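Local coordinates for N-acyl-D-glutamate deacylase (Bordetella bronchiseptica, PDB 3GIP), which hydrolyses N-acyl-D-glutamate to D-glutamate and a carboxylic acid, probably using its bound zinc, as a member of the amidohydrolase superfamily, at residues F9-G14 and A27-R32; G34-I39 and G418-G423; W51-K56 and V428-P433; V455-A460 and G470-V475. All blocks are in the same frame, centred on the assembly; numbering follows the deposited sequence.

All four interactions lie on one side of the chain's centre, in and around the small beta domain that accompanies the amidohydrolase barrel; the zinc ligands Cys95, His218 and His248 belong to none of them. Interaction 1 builds the middle of a four-stranded sheet. Its centre is about 10 Å from those of interactions 2 and 3, which engage the outer strands 35-40 and 50-52 of that sheet with parts of the chain near residues 418-433. Interaction 4, about 18 Å from interaction 3 between centres, is tied to it by a probable hydrogen bond, Val428 O to Leu456 N at 2.7 Å. Leu456 also packs on Phe9, Ile11 and Trp51, joining interactions 1, 3 and 4.

Interaction 1: F9-G14 and A27-R32; sequences FKITGG and ADLGVR
Asp28 OD1 is gripped by two donors from residues 9-14: the backbone N of Gly13 at 2.9 Å, and, more weakly, Thr12 OG1 at 3.0 Å. The Gly13 N-H arrives from above the carboxylate plane, 35° out of it. Thr12 and Asp28 lie side by side and point the same way; with OG1 anti to its own backbone N (chi1 179°), the threonine hydroxyl is set beside the carboxylate. Arg26 adds a salt bridge to OD1, while OD2 accepts from the backbone of Leu42, so both oxygens are held.

Beyond this end the segments form an antiparallel ladder, the central pair of the four-stranded sheet in the small beta domain. Phe9-Val31 and Ile11-Leu29 are hydrogen-bonded pairs, and the shortest rung runs from Val31 N to Phe9 O at 2.7 Å. Between them sits the non-hydrogen-bonded pair Lys10-Gly30, where Lys10 CA approaches Leu29 O at 3.2 Å. On the face carrying Phe9, Ile11, Leu29 and Val31, Ile11 CD1 lies 4.1 Å from Leu29 CD2; the two side chains lie alongside each other and both touch Val428 of strand 428-431. Where the strands part, a water donates to Ile11 O and Ala27 O and accepts from Gly14 N.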
loop_
_atom_site.group_PDB
_atom_site.type_symbol
_atom_site.label_atom_id
_atom_site.label_comp_id
_atom_site.label_asym_id
_atom_site.label_seq_id
_atom_site.Cartn_x
_atom_site.Cartn_y
_atom_site.Cartn_z
ATOM N N PHE A 9 16.253 21.882 10.968
ATOM C CA PHE A 9 15.469 21.169 11.965
ATOM C C PHE A 9 16.379 20.266 12.789
ATOM O O PHE A 9 17.413 19.801 12.312
ATOM C CB PHE A 9 14.417 20.301 11.263
ATOM C CG PHE A 9 13.036 20.397 11.855
ATOM C CD1 PHE A 9 11.989 20.929 11.109
ATOM C CD2 PHE A 9 12.771 19.936 13.143
ATOM C CE1 PHE A 9 10.698 21.000 11.630
ATOM C CE2 PHE A 9 11.480 20.002 13.677
ATOM C CZ PHE A 9 10.442 20.536 12.916
ATOM N N LYS A 10 16.006 20.040 14.041
ATOM C CA LYS A 10 16.763 19.137 14.891
ATOM C C LYS A 10 15.776 18.486 15.847
ATOM O O LYS A 10 14.857 19.136 16.344
ATOM C CB LYS A 10 17.877 19.866 15.657
ATOM C CG LYS A 10 17.449 20.749 16.815
ATOM C CD LYS A 10 18.688 21.249 17.550
ATOM C CE LYS A 10 18.344 22.098 18.764
ATOM N NZ LYS A 10 19.576 22.529 19.493
ATOM N N ILE A 11 15.948 17.188 16.056
ATOM C CA ILE A 11 15.089 16.415 16.943
ATOM C C ILE A 11 16.013 15.853 18.010
ATOM O O ILE A 11 16.843 14.985 17.736
ATOM C CB ILE A 11 14.405 15.275 16.174
ATOM C CG1 ILE A 11 13.624 15.856 14.993
ATOM C CG2 ILE A 11 13.485 14.498 17.107
ATOM C CD1 ILE A 11 13.044 14.813 14.064
ATOM N N THR A 12 15.860 16.347 19.233
ATOM C CA THR A 12 16.739 15.945 20.319
ATOM C C THR A 12 16.146 15.165 21.488
ATOM O O THR A 12 14.930 15.126 21.685
ATOM C CB THR A 12 17.434 17.186 20.901
ATOM O OG1 THR A 12 18.276 16.796 21.992
ATOM C CG2 THR A 12 16.395 18.184 21.395
ATOM N N GLY A 13 17.038 14.546 22.258
ATOM C CA GLY A 13 16.652 13.797 23.441
ATOM C C GLY A 13 15.998 12.440 23.268
ATOM O O GLY A 13 15.734 11.755 24.258
ATOM N N GLY A 14 15.747 12.037 22.029
ATOM C CA GLY A 14 15.100 10.756 21.808
ATOM C C GLY A 14 16.027 9.595 21.509
ATOM O O GLY A 14 17.254 9.723 21.557
ATOM N N ALA A 27 20.512 9.432 20.565
ATOM C CA ALA A 27 21.189 10.382 19.689
ATOM C C ALA A 27 20.206 11.403 19.123
ATOM O O ALA A 27 18.999 11.158 19.086
ATOM C CB ALA A 27 21.875 9.636 18.549
ATOM N N ASP A 28 20.725 12.550 18.689
ATOM C CA ASP A 28 19.889 13.597 18.111
ATOM C C ASP A 28 19.990 13.551 16.590
ATOM O O ASP A 28 20.987 13.085 16.038
ATOM C CB ASP A 28 20.325 14.983 18.603
ATOM C CG ASP A 28 20.367 15.083 20.113
ATOM O OD1 ASP A 28 19.556 14.411 20.780
ATOM O OD2 ASP A 28 21.206 15.849 20.640
ATOM N N LEU A 29 18.956 14.038 15.915
ATOM C CA LEU A 29 18.931 14.046 14.459
ATOM C C LEU A 29 18.889 15.480 13.943
ATOM O O LEU A 29 18.074 16.285 14.395
ATOM C CB LEU A 29 17.701 13.287 13.952
ATOM C CG LEU A 29 17.540 13.116 12.439
ATOM C CD1 LEU A 29 18.445 12.001 11.949
ATOM C CD2 LEU A 29 16.092 12.776 12.124
ATOM N N GLY A 30 19.777 15.788 13.001
ATOM C CA GLY A 30 19.825 17.120 12.426
ATOM C C GLY A 30 19.412 17.104 10.966
ATOM O O GLY A 30 19.777 16.196 10.218
ATOM N N VAL A 31 18.654 18.115 10.555
ATOM C CA VAL A 31 18.183 18.201 9.180
ATOM C C VAL A 31 18.551 19.524 8.519
ATOM O O VAL A 31 18.490 20.584 9.143
ATOM C CB VAL A 31 16.643 18.042 9.117
ATOM C CG1 VAL A 31 16.155 18.196 7.683
ATOM C CG2 VAL A 31 16.238 16.689 9.672
ATOM N N ARG A 32 18.943 19.454 7.251
ATOM C CA ARG A 32 19.272 20.653 6.492
ATOM C C ARG A 32 19.050 20.396 5.010
ATOM O O ARG A 32 19.475 19.370 4.474
ATOM C CB ARG A 32 20.721 21.091 6.721
ATOM C CG ARG A 32 21.003 22.459 6.101
ATOM C CD ARG A 32 22.475 22.826 6.093
ATOM N NE ARG A 32 23.052 22.886 7.430
ATOM C CZ ARG A 32 23.906 21.988 7.912
ATOM N NH1 ARG A 32 24.278 20.959 7.163
ATOM N NH2 ARG A 32 24.391 22.122 9.138
HETATM O O HOH W 1 16.519 12.587 19.203
#

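Interaction 2: G34-I39 and G418-G423; sequences GRIAAI and GVLQPG
Ile36 lays its side chain over the backbone of Leu420 and Gln421, with its CB 3.4 Å from Gln421 O. Its CG1 stands anti to the carbonyl carbon (chi1 -62°) and the chain then runs straight on, which carries CD1 past that carbonyl to the leucine, 3.7 Å from Leu420 CD2. CG2 also borders Gln421 O, so both branches of the isoleucine lie against the same oxygen. The backbone of Ile36 is engaged as well: Gly423 N donates to Ile36 O at 2.8 Å, nearly straight at 173° and in the carbonyl plane, and the neighbouring Pro422 CA brings a CA-H...O contact to the same oxygen.

Here the outer strand 35-40 of the four-stranded sheet meets the loop that leads from helix 406-412 into strand 428-431, so distant parts of the chain close on each other. A classic beta bulge, in which Ala37 and Ala38 both face Gly30, interrupts the strand between the two isoleucines. Past the bulge, Ile39 reaches the loop with its end methyl, CD1 lying 3.5 Å from Leu420 O and 4.1 Å from Pro422 CD.

Across the other end of the contact, Arg35 bends at chi2 (-96°) and brings CD to 3.2 Å from Gly423 O. NH1 makes a weak hydrogen bond to that oxygen at 3.0 Å, and the arginine also has a cation-pi contact with Trp425.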
loop_
_atom_site.group_PDB
_atom_site.type_symbol
_atom_site.label_atom_id
_atom_site.label_comp_id
_atom_site.label_asym_id
_atom_site.label_seq_id
_atom_site.Cartn_x
_atom_site.Cartn_y
_atom_site.Cartn_z
ATOM N N GLY A 34 16.430 19.550 3.475
ATOM C CA GLY A 34 15.613 18.369 3.259
ATOM C C GLY A 34 16.271 17.031 3.530
ATOM O O GLY A 34 15.622 15.990 3.435
ATOM N N ARG A 35 17.550 17.054 3.888
ATOM C CA ARG A 35 18.295 15.826 4.141
ATOM C C ARG A 35 18.768 15.717 5.582
ATOM O O ARG A 35 18.790 16.704 6.319
ATOM C CB ARG A 35 19.525 15.779 3.233
ATOM C CG ARG A 35 19.239 15.983 1.761
ATOM C CD ARG A 35 19.118 14.661 1.046
ATOM N NE ARG A 35 19.182 14.822 -0.403
ATOM C CZ ARG A 35 19.344 13.814 -1.251
ATOM N NH1 ARG A 35 19.460 12.575 -0.792
ATOM N NH2 ARG A 35 19.383 14.041 -2.556
ATOM N N ILE A 36 19.150 14.508 5.978
ATOM C CA ILE A 36 19.671 14.288 7.316
ATOM C C ILE A 36 21.102 14.811 7.246
ATOM O O ILE A 36 21.952 14.236 6.563
ATOM C CB ILE A 36 19.660 12.789 7.678
ATOM C CG1 ILE A 36 18.217 12.274 7.655
ATOM C CG2 ILE A 36 20.283 12.575 9.049
ATOM C CD1 ILE A 36 18.080 10.804 7.967
ATOM N N ALA A 37 21.352 15.920 7.932
ATOM C CA ALA A 37 22.663 16.555 7.919
ATOM C C ALA A 37 23.631 16.023 8.965
ATOM O O ALA A 37 24.848 16.120 8.795
ATOM C CB ALA A 37 22.501 18.066 8.084
ATOM N N ALA A 38 23.103 15.469 10.050
ATOM C CA ALA A 38 23.960 14.944 11.100
ATOM C C ALA A 38 23.185 14.145 12.135
ATOM O O ALA A 38 21.979 14.320 12.296
ATOM C CB ALA A 38 24.701 16.089 11.784
ATOM N N ILE A 39 23.898 13.264 12.828
ATOM C CA ILE A 39 23.321 12.435 13.876
ATOM C C ILE A 39 24.331 12.351 15.015
ATOM O O ILE A 39 25.504 12.043 14.793
ATOM C CB ILE A 39 23.006 11.011 13.369
ATOM C CG1 ILE A 39 21.952 11.074 12.261
ATOM C CG2 ILE A 39 22.524 10.141 14.524
ATOM C CD1 ILE A 39 21.597 9.723 11.668
ATOM N N GLY A 418 14.153 5.528 3.730
ATOM C CA GLY A 418 13.920 4.344 4.536
ATOM C C GLY A 418 14.948 4.073 5.616
ATOM O O GLY A 418 14.882 3.045 6.288
ATOM N N VAL A 419 15.900 4.984 5.788
ATOM C CA VAL A 419 16.930 4.820 6.808
ATOM C C VAL A 419 17.363 6.171 7.354
ATOM O O VAL A 419 17.390 7.164 6.628
ATOM C CB VAL A 419 18.191 4.117 6.247
ATOM C CG1 VAL A 419 17.885 2.669 5.904
ATOM C CG2 VAL A 419 18.688 4.862 5.016
ATOM N N LEU A 420 17.686 6.212 8.639
ATOM C CA LEU A 420 18.154 7.451 9.235
ATOM C C LEU A 420 19.677 7.410 9.245
ATOM O O LEU A 420 20.289 6.841 10.148
ATOM C CB LEU A 420 17.617 7.619 10.664
ATOM C CG LEU A 420 16.102 7.792 10.823
ATOM C CD1 LEU A 420 15.787 8.094 12.280
ATOM C CD2 LEU A 420 15.592 8.925 9.931
ATOM N N GLN A 421 20.275 7.997 8.214
ATOM C CA GLN A 421 21.727 8.068 8.076
ATOM C C GLN A 421 22.035 9.399 7.402
ATOM O O GLN A 421 21.213 9.922 6.653
ATOM C CB GLN A 421 22.247 6.907 7.217
ATOM C CG GLN A 421 21.583 6.788 5.852
ATOM C CD GLN A 421 22.129 5.633 5.023
ATOM O OE1 GLN A 421 22.310 4.518 5.523
ATOM N NE2 GLN A 421 22.376 5.892 3.740
ATOM N N PRO A 422 23.218 9.972 7.666
ATOM C CA PRO A 422 23.540 11.253 7.033
ATOM C C PRO A 422 23.446 11.166 5.510
ATOM O O PRO A 422 23.879 10.180 4.911
ATOM C CB PRO A 422 24.964 11.525 7.511
ATOM C CG PRO A 422 24.999 10.854 8.861
ATOM C CD PRO A 422 24.292 9.548 8.581
ATOM N N GLY A 423 22.869 12.193 4.893
ATOM C CA GLY A 423 22.748 12.216 3.446
ATOM C C GLY A 423 21.411 11.758 2.894
ATOM O O GLY A 423 21.023 12.141 1.789
#

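Interaction 3: W51-K56 and V428-P433; sequences WDASGK and VVVFDP
Lys56 begins its contact at CB, which sits 3.4 Å from Phe431 O and also touches Val430 CG1. The chain bends at chi2 (-63°), turning CD over the start of Asp432, 3.7 Å from Asp432 CA and nearly as close to its CB. CE passes 4.0 Å from Asp432 OD2. A second bend, at chi4, carries the ammonium group onward, leaving NZ 5.2 Å from OD2: the opposite charges are neighbours without contact, and any attraction between them would be long-range. The carboxylate is tied instead through OD1 to the backbone N of Asp434. A water lies within hydrogen-bonding distance of both its OD2 and Gly55 O, linking the turn to the end of the strand.

The lysine ends a type II beta turn from Ala53 to Lys56, closed by Lys56 N to Ala53 O at 2.8 Å. Just ahead of it Asp52 makes an Asx turn, its OD1 accepting from both Ser54 N and Ser54 OG. These turns follow the outer strand 50-52 of the four-stranded sheet, and they bring that sheet of the small beta domain against strand 428-431, which pairs with strands 57-64 and 452-457.

Val430 packs against residues 51-56 with both methyls. CG1, anti to the backbone N (chi1 179°), meets Ala53 CB at 4.0 Å as well as the lysine, whereas CG2 approaches Trp51 CE3 at 4.1 Å, obliquely to the indole. Ile11 of strand 7-12 packs on the same valine, on Ala53 and on Trp51, extending this apolar layer to strand 7-12.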
loop_
_atom_site.group_PDB
_atom_site.type_symbol
_atom_site.label_atom_id
_atom_site.label_comp_id
_atom_site.label_asym_id
_atom_site.label_seq_id
_atom_site.Cartn_x
_atom_site.Cartn_y
_atom_site.Cartn_z
ATOM N N TRP A 51 12.494 19.880 17.861
ATOM C CA TRP A 51 11.523 19.049 18.563
ATOM C C TRP A 51 12.206 18.313 19.707
ATOM O O TRP A 51 13.344 17.855 19.572
ATOM C CB TRP A 51 10.900 18.009 17.627
ATOM C CG TRP A 51 9.857 18.526 16.688
ATOM C CD1 TRP A 51 9.184 19.711 16.770
ATOM C CD2 TRP A 51 9.319 17.836 15.552
ATOM N NE1 TRP A 51 8.257 19.801 15.755
ATOM C CE2 TRP A 51 8.321 18.663 14.995
ATOM C CE3 TRP A 51 9.586 16.596 14.954
ATOM C CZ2 TRP A 51 7.584 18.290 13.864
ATOM C CZ3 TRP A 51 8.854 16.226 13.830
ATOM C CH2 TRP A 51 7.864 17.073 13.299
ATOM N N ASP A 52 11.507 18.200 20.829
ATOM C CA ASP A 52 12.026 17.491 21.991
ATOM C C ASP A 52 11.454 16.079 21.941
ATOM O O ASP A 52 10.274 15.870 22.223
ATOM C CB ASP A 52 11.594 18.192 23.283
ATOM C CG ASP A 52 12.015 17.435 24.530
ATOM O OD1 ASP A 52 12.804 16.473 24.414
ATOM O OD2 ASP A 52 11.562 17.808 25.634
ATOM N N ALA A 53 12.293 15.119 21.564
ATOM C CA ALA A 53 11.867 13.729 21.455
ATOM C C ALA A 53 12.158 12.912 22.707
ATOM O O ALA A 53 12.227 11.685 22.642
ATOM C CB ALA A 53 12.531 13.078 20.245
ATOM N N SER A 54 12.338 13.584 23.840
ATOM C CA SER A 54 12.602 12.876 25.087
ATOM C C SER A 54 11.508 11.835 25.303
ATOM O O SER A 54 10.323 12.137 25.160
ATOM C CB SER A 54 12.620 13.853 26.268
ATOM O OG SER A 54 13.725 14.739 26.185
ATOM N N GLY A 55 11.911 10.612 25.634
ATOM C CA GLY A 55 10.948 9.549 25.867
ATOM C C GLY A 55 10.257 9.044 24.613
ATOM O O GLY A 55 9.224 8.373 24.695
ATOM N N LYS A 56 10.819 9.352 23.446
ATOM C CA LYS A 56 10.226 8.920 22.186
ATOM C C LYS A 56 11.245 8.234 21.284
ATOM O O LYS A 56 12.453 8.279 21.533
ATOM C CB LYS A 56 9.649 10.117 21.424
ATOM C CG LYS A 56 8.827 11.074 22.266
ATOM C CD LYS A 56 7.592 10.408 22.836
ATOM C CE LYS A 56 6.793 11.397 23.672
ATOM N NZ LYS A 56 6.430 12.607 22.885
ATOM N N VAL A 428 10.961 11.561 8.454
ATOM C CA VAL A 428 11.097 11.125 9.839
ATOM C C VAL A 428 9.791 11.081 10.611
ATOM O O VAL A 428 8.906 11.906 10.402
ATOM C CB VAL A 428 12.046 12.084 10.610
ATOM C CG1 VAL A 428 12.334 11.546 12.000
ATOM C CG2 VAL A 428 13.333 12.292 9.831
ATOM N N VAL A 429 9.676 10.113 11.512
ATOM C CA VAL A 429 8.499 10.018 12.361
ATOM C C VAL A 429 8.986 9.876 13.793
ATOM O O VAL A 429 9.915 9.116 14.073
ATOM C CB VAL A 429 7.585 8.814 12.006
ATOM C CG1 VAL A 429 8.339 7.504 12.150
ATOM C CG2 VAL A 429 6.357 8.824 12.911
ATOM N N VAL A 430 8.373 10.638 14.692
ATOM C CA VAL A 430 8.712 10.598 16.106
ATOM C C VAL A 430 7.481 10.051 16.813
ATOM O O VAL A 430 6.382 10.583 16.648
ATOM C CB VAL A 430 9.020 12.011 16.649
ATOM C CG1 VAL A 430 9.349 11.941 18.135
ATOM C CG2 VAL A 430 10.177 12.621 15.872
ATOM N N PHE A 431 7.651 8.986 17.588
ATOM C CA PHE A 431 6.509 8.401 18.278
ATOM C C PHE A 431 6.851 7.831 19.644
ATOM O O PHE A 431 8.002 7.505 19.923
ATOM C CB PHE A 431 5.875 7.314 17.396
ATOM C CG PHE A 431 6.750 6.102 17.176
ATOM C CD1 PHE A 431 6.691 5.016 18.046
ATOM C CD2 PHE A 431 7.622 6.040 16.090
ATOM C CE1 PHE A 431 7.485 3.884 17.839
ATOM C CE2 PHE A 431 8.424 4.911 15.872
ATOM C CZ PHE A 431 8.355 3.832 16.748
ATOM N N ASP A 432 5.839 7.740 20.499
ATOM C CA ASP A 432 6.006 7.184 21.836
ATOM C C ASP A 432 5.814 5.675 21.675
ATOM O O ASP A 432 4.731 5.218 21.316
ATOM C CB ASP A 432 4.940 7.747 22.775
ATOM C CG ASP A 432 5.163 7.340 24.214
ATOM O OD1 ASP A 432 5.578 6.186 24.446
ATOM O OD2 ASP A 432 4.914 8.175 25.112
ATOM N N PRO A 433 6.864 4.880 21.939
ATOM C CA PRO A 433 6.735 3.428 21.792
ATOM C C PRO A 433 5.736 2.772 22.736
ATOM O O PRO A 433 5.180 1.716 22.426
ATOM C CB PRO A 433 8.160 2.933 22.016
ATOM C CG PRO A 433 8.700 3.930 23.005
ATOM C CD PRO A 433 8.201 5.243 22.440
HETATM O O HOH W 2 7.016 9.358 26.190
#

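Interaction 4: V455-A460 and G470-V475; sequences VLVNGA and GRPGQV
The 455-460 segment doubles back through a type I' beta turn from Val457 to Ala460, held by Ala460 N to Val457 O at 2.9 Å and Val457 N to Ala460 O at 2.8 Å, while residues 470-475 pass its end without regular secondary structure. Asn458 and Gly459, the two central residues of the turn, both have positive phi.

Pro472 is the residue that presses into the turn. Its CB and CG meet both arms: CB lies 3.6 Å from Ala460 CB and 3.4 Å from Val457 O, and CG meets Val457 CB at 3.8 Å. Val457 continues the apolar contact along the backbone, where its CG1, anti to the backbone N (chi1 169°), lies 3.9 Å from Gly473 CA.

On the flank of the proline, the side chains of Asn458 and Gln474 pass across each other at a slant, their amide planes 29° apart. The extended chain of Gln474 brings its amide to this place, and Trp425 and Arg417 touch the Gln474 side chain. Asn458 is also anchored through its backbone N, which donates to Asp427 OD1.

Two-residue type I' turns of this kind are characteristic of tight beta hairpins, and this one joins antiparallel strands 452-457 and 460-463, with the C-terminal chain lying against its tip.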
loop_
_atom_site.group_PDB
_atom_site.type_symbol
_atom_site.label_atom_id
_atom_site.label_comp_id
_atom_site.label_asym_id
_atom_site.label_seq_id
_atom_site.Cartn_x
_atom_site.Cartn_y
_atom_site.Cartn_z
ATOM N N VAL A 455 5.883 14.304 12.295
ATOM C CA VAL A 455 6.291 13.686 11.043
ATOM C C VAL A 455 6.903 14.713 10.106
ATOM O O VAL A 455 6.343 15.791 9.898
ATOM C CB VAL A 455 5.097 13.035 10.313
ATOM C CG1 VAL A 455 5.574 12.388 9.018
ATOM C CG2 VAL A 455 4.437 11.998 11.208
ATOM N N LEU A 456 8.062 14.371 9.553
ATOM C CA LEU A 456 8.743 15.233 8.602
ATOM C C LEU A 456 8.801 14.503 7.270
ATOM O O LEU A 456 9.043 13.294 7.222
ATOM C CB LEU A 456 10.178 15.535 9.045
ATOM C CG LEU A 456 10.441 16.263 10.363
ATOM C CD1 LEU A 456 11.950 16.416 10.549
ATOM C CD2 LEU A 456 9.764 17.625 10.354
ATOM N N VAL A 457 8.552 15.236 6.195
ATOM C CA VAL A 457 8.632 14.693 4.850
ATOM C C VAL A 457 9.676 15.583 4.191
ATOM O O VAL A 457 9.477 16.791 4.066
ATOM C CB VAL A 457 7.290 14.809 4.096
ATOM C CG1 VAL A 457 7.487 14.483 2.623
ATOM C CG2 VAL A 457 6.273 13.850 4.706
ATOM N N ASN A 458 10.800 14.989 3.807
ATOM C CA ASN A 458 11.882 15.744 3.186
ATOM C C ASN A 458 12.260 16.954 4.041
ATOM O O ASN A 458 12.492 18.055 3.531
ATOM C CB ASN A 458 11.472 16.171 1.776
ATOM C CG ASN A 458 11.222 14.982 0.868
ATOM O OD1 ASN A 458 10.214 14.918 0.167
ATOM N ND2 ASN A 458 12.149 14.031 0.876
ATOM N N GLY A 459 12.308 16.732 5.351
ATOM C CA GLY A 459 12.683 17.777 6.286
ATOM C C GLY A 459 11.616 18.776 6.694
ATOM O O GLY A 459 11.850 19.602 7.579
ATOM N N ALA A 460 10.448 18.716 6.063
ATOM C CA ALA A 460 9.371 19.647 6.389
ATOM C C ALA A 460 8.273 18.981 7.210
ATOM O O ALA A 460 7.863 17.858 6.923
ATOM C CB ALA A 460 8.785 20.226 5.110
ATOM N N GLY A 470 2.754 25.274 -0.314
ATOM C CA GLY A 470 3.226 24.096 -1.018
ATOM C C GLY A 470 3.589 22.957 -0.087
ATOM O O GLY A 470 4.151 23.174 0.988
ATOM N N ARG A 471 3.266 21.737 -0.503
ATOM C CA ARG A 471 3.560 20.549 0.293
ATOM C C ARG A 471 4.961 20.029 -0.051
ATOM O O ARG A 471 5.469 20.281 -1.144
ATOM C CB ARG A 471 2.477 19.499 0.046
ATOM C CG ARG A 471 1.110 19.935 0.591
ATOM C CD ARG A 471 0.010 18.945 0.247
ATOM N NE ARG A 471 -0.451 19.075 -1.132
ATOM C CZ ARG A 471 -1.278 20.024 -1.561
ATOM N NH1 ARG A 471 -1.744 20.937 -0.716
ATOM N NH2 ARG A 471 -1.646 20.060 -2.835
ATOM N N PRO A 472 5.601 19.294 0.880
ATOM C CA PRO A 472 6.953 18.744 0.706
ATOM C C PRO A 472 7.160 17.408 -0.007
ATOM O O PRO A 472 8.302 17.023 -0.270
ATOM C CB PRO A 472 7.467 18.691 2.136
ATOM C CG PRO A 472 6.250 18.230 2.868
ATOM C CD PRO A 472 5.132 19.073 2.262
ATOM N N GLY A 473 6.079 16.701 -0.312
ATOM C CA GLY A 473 6.212 15.416 -0.979
ATOM C C GLY A 473 6.865 15.489 -2.347
ATOM O O GLY A 473 6.765 16.500 -3.045
ATOM N N GLN A 474 7.534 14.408 -2.730
ATOM C CA GLN A 474 8.202 14.330 -4.021
ATOM C C GLN A 474 7.729 13.120 -4.804
ATOM O O GLN A 474 7.321 12.113 -4.223
ATOM C CB GLN A 474 9.718 14.205 -3.840
ATOM C CG GLN A 474 10.430 15.447 -3.342
ATOM C CD GLN A 474 11.916 15.200 -3.145
ATOM O OE1 GLN A 474 12.554 14.525 -3.953
ATOM N NE2 GLN A 474 12.474 15.754 -2.074
ATOM N N VAL A 475 7.770 13.223 -6.127
ATOM C CA VAL A 475 7.407 12.094 -6.965
ATOM C C VAL A 475 8.690 11.279 -7.010
ATOM O O VAL A 475 9.733 11.782 -7.428
ATOM C CB VAL A 475 7.034 12.529 -8.393
ATOM C CG1 VAL A 475 6.840 11.301 -9.273
ATOM C CG2 VAL A 475 5.769 13.360 -8.366
#